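Local coordinates for proteasome assembly chaperone family protein (Pyrococcus furiosus, PDB 3VR0) that acts as an activator of the archaeal proteasome and is a homolog of proteasome assembly chaperones, at residues 154-159 with 178-182. Residues are numbered along the deposited sequence; the frame is centred on the assembly and turned at random.
Sequences RVLAAV and EVIWR
E178 opens the parallel pairing with its carbonyl, whose O accepts a hydrogen bond from the amide N of V155 at 3.1 Å. Its side chain, extended with CG anti to the backbone N, runs beside that of R154, and OE1 comes to 3.3 Å from the aliphatic CD of R154. The carboxylate and guanidinium planes are turned 57° apart and their charged atoms stay beyond salt-bridge range; the guanidinium pairs instead with E213 of strand 206-214. V179 puts CG1 against CB of A157 (3.8 Å), on the face shared by V155 and W181, while its CA-H points at the V155 carbonyl. Both backbone polar groups of I180 turn to strand 155-159: its N donates to O of V155 at 2.8 Å, and its O accepts a bond from N of A157. On the other face, its CB meets CD2 of L156, the two side chains lying alongside each other. The W181 indole takes CB of A157 over one face, a CH-pi contact 3.9 Å from the centroid of the six-membered ring and 6° off its normal. At the ring edge, CG1 of V159 touches CZ3 at 3.7 Å; K169 of helix 164-172 adds a cation-pi contact. R182 closes the ladder with a nearly straight bond (174°) from its N to O of A157. Its CG packs on CB of L156 before the chain bends at chi3; CD1 of L156 sits loosely above one guanidinium face, toward its rim, and a water in the guanidinium plane links NH1 to O of L156. D184 forms a salt bridge with NH2. Strands 155-159 and 179-181, joined through helix 164-172, thus form a classic beta-alpha-beta unit of the PAC2-family region, its second strand ending this chain's mixed sheet and its first running antiparallel to strand 206-214.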
loop_
_atom_site.group_PDB
_atom_site.type_symbol
_atom_site.label_atom_id
_atom_site.label_comp_id
_atom_site.label_asym_id
_atom_site.label_seq_id
_atom_site.Cartn_x
_atom_site.Cartn_y
_atom_site.Cartn_z
ATOM N N ARG C 154 21.570 -20.177 -21.875
ATOM C CA ARG C 154 21.949 -20.989 -20.753
ATOM C C ARG C 154 20.764 -21.055 -19.745
ATOM O O ARG C 154 19.848 -20.224 -19.813
ATOM C CB ARG C 154 23.222 -20.413 -20.114
ATOM C CG ARG C 154 24.368 -20.166 -21.143
ATOM C CD ARG C 154 25.762 -20.058 -20.571
ATOM N NE ARG C 154 25.911 -19.163 -19.416
ATOM C CZ ARG C 154 26.269 -17.874 -19.476
ATOM N NH1 ARG C 154 26.397 -17.168 -18.354
ATOM N NH2 ARG C 154 26.489 -17.277 -20.647
ATOM N N VAL C 155 20.795 -22.037 -18.840
ATOM C CA VAL C 155 19.763 -22.221 -17.814
ATOM C C VAL C 155 20.390 -22.219 -16.447
ATOM O O VAL C 155 21.272 -23.019 -16.193
ATOM C CB VAL C 155 18.977 -23.562 -18.010
ATOM C CG1 VAL C 155 18.272 -24.002 -16.698
ATOM C CG2 VAL C 155 17.992 -23.398 -19.126
ATOM N N LEU C 156 19.935 -21.331 -15.551
ATOM C CA LEU C 156 20.554 -21.220 -14.251
ATOM C C LEU C 156 19.705 -21.938 -13.215
ATOM O O LEU C 156 18.475 -21.743 -13.174
ATOM C CB LEU C 156 20.678 -19.749 -13.872
ATOM C CG LEU C 156 21.244 -18.722 -14.855
ATOM C CD1 LEU C 156 21.209 -17.352 -14.167
ATOM C CD2 LEU C 156 22.672 -19.076 -15.193
ATOM N N ALA C 157 20.364 -22.706 -12.352
ATOM C CA ALA C 157 19.716 -23.622 -11.430
ATOM C C ALA C 157 20.086 -23.258 -10.019
ATOM O O ALA C 157 21.231 -22.903 -9.761
ATOM C CB ALA C 157 20.160 -25.097 -11.710
ATOM N N ALA C 158 19.105 -23.336 -9.118
ATOM C CA ALA C 158 19.337 -23.270 -7.698
ATOM C C ALA C 158 18.271 -24.130 -7.044
ATOM O O ALA C 158 17.185 -24.307 -7.602
ATOM C CB ALA C 158 19.291 -21.792 -7.197
ATOM N N VAL C 159 18.573 -24.649 -5.867
ATOM C CA VAL C 159 17.732 -25.617 -5.183
ATOM C C VAL C 159 17.497 -25.130 -3.762
ATOM O O VAL C 159 18.195 -24.244 -3.301
ATOM C CB VAL C 159 18.496 -26.993 -5.063
ATOM C CG1 VAL C 159 18.538 -27.728 -6.392
ATOM C CG2 VAL C 159 19.916 -26.732 -4.636
ATOM N N GLU C 178 22.918 -26.372 -21.638
ATOM C CA GLU C 178 23.880 -26.122 -20.575
ATOM C C GLU C 178 23.136 -25.598 -19.314
ATOM O O GLU C 178 22.339 -24.655 -19.398
ATOM C CB GLU C 178 24.938 -25.124 -21.052
ATOM C CG GLU C 178 26.037 -24.882 -20.020
ATOM C CD GLU C 178 27.052 -23.852 -20.453
ATOM O OE1 GLU C 178 26.786 -23.106 -21.435
ATOM O OE2 GLU C 178 28.116 -23.781 -19.802
ATOM N N VAL C 179 23.407 -26.224 -18.168
ATOM C CA VAL C 179 22.778 -25.865 -16.915
ATOM C C VAL C 179 23.853 -25.402 -15.954
ATOM O O VAL C 179 24.666 -26.219 -15.492
ATOM C CB VAL C 179 21.990 -27.066 -16.265
ATOM C CG1 VAL C 179 21.531 -26.716 -14.842
ATOM C CG2 VAL C 179 20.795 -27.483 -17.132
ATOM N N ILE C 180 23.846 -24.103 -15.650
ATOM C CA ILE C 180 24.800 -23.515 -14.716
ATOM C C ILE C 180 24.241 -23.530 -13.313
ATOM O O ILE C 180 23.164 -23.001 -13.088
ATOM C CB ILE C 180 25.119 -22.046 -15.088
ATOM C CG1 ILE C 180 25.633 -21.961 -16.528
ATOM C CG2 ILE C 180 26.108 -21.420 -14.074
ATOM C CD1 ILE C 180 26.638 -23.050 -16.880
ATOM N N TRP C 181 24.988 -24.127 -12.387
ATOM C CA TRP C 181 24.684 -24.108 -10.973
ATOM C C TRP C 181 25.110 -22.777 -10.309
ATOM O O TRP C 181 26.305 -22.569 -10.061
ATOM C CB TRP C 181 25.299 -25.355 -10.303
ATOM C CG TRP C 181 24.532 -26.561 -10.764
ATOM C CD1 TRP C 181 24.758 -27.306 -11.901
ATOM C CD2 TRP C 181 23.336 -27.090 -10.173
ATOM N NE1 TRP C 181 23.801 -28.280 -12.018
ATOM C CE2 TRP C 181 22.914 -28.167 -10.976
ATOM C CE3 TRP C 181 22.590 -26.762 -9.029
ATOM C CZ2 TRP C 181 21.776 -28.928 -10.670
ATOM C CZ3 TRP C 181 21.464 -27.525 -8.724
ATOM C CH2 TRP C 181 21.071 -28.591 -9.541
ATOM N N ARG C 182 24.124 -21.907 -10.020
ATOM C CA ARG C 182 24.338 -20.461 -9.726
ATOM C C ARG C 182 25.279 -20.211 -8.605
ATOM O O ARG C 182 25.166 -20.823 -7.552
ATOM C CB ARG C 182 23.029 -19.772 -9.348
ATOM C CG ARG C 182 22.026 -19.743 -10.443
ATOM C CD ARG C 182 20.768 -19.151 -9.936
ATOM N NE ARG C 182 20.910 -17.720 -9.742
ATOM C CZ ARG C 182 19.954 -16.843 -9.987
ATOM N NH1 ARG C 182 18.762 -17.254 -10.427
ATOM N NH2 ARG C 182 20.179 -15.551 -9.762
HETATM O O HOH W 1 17.747 -20.254 -10.939
#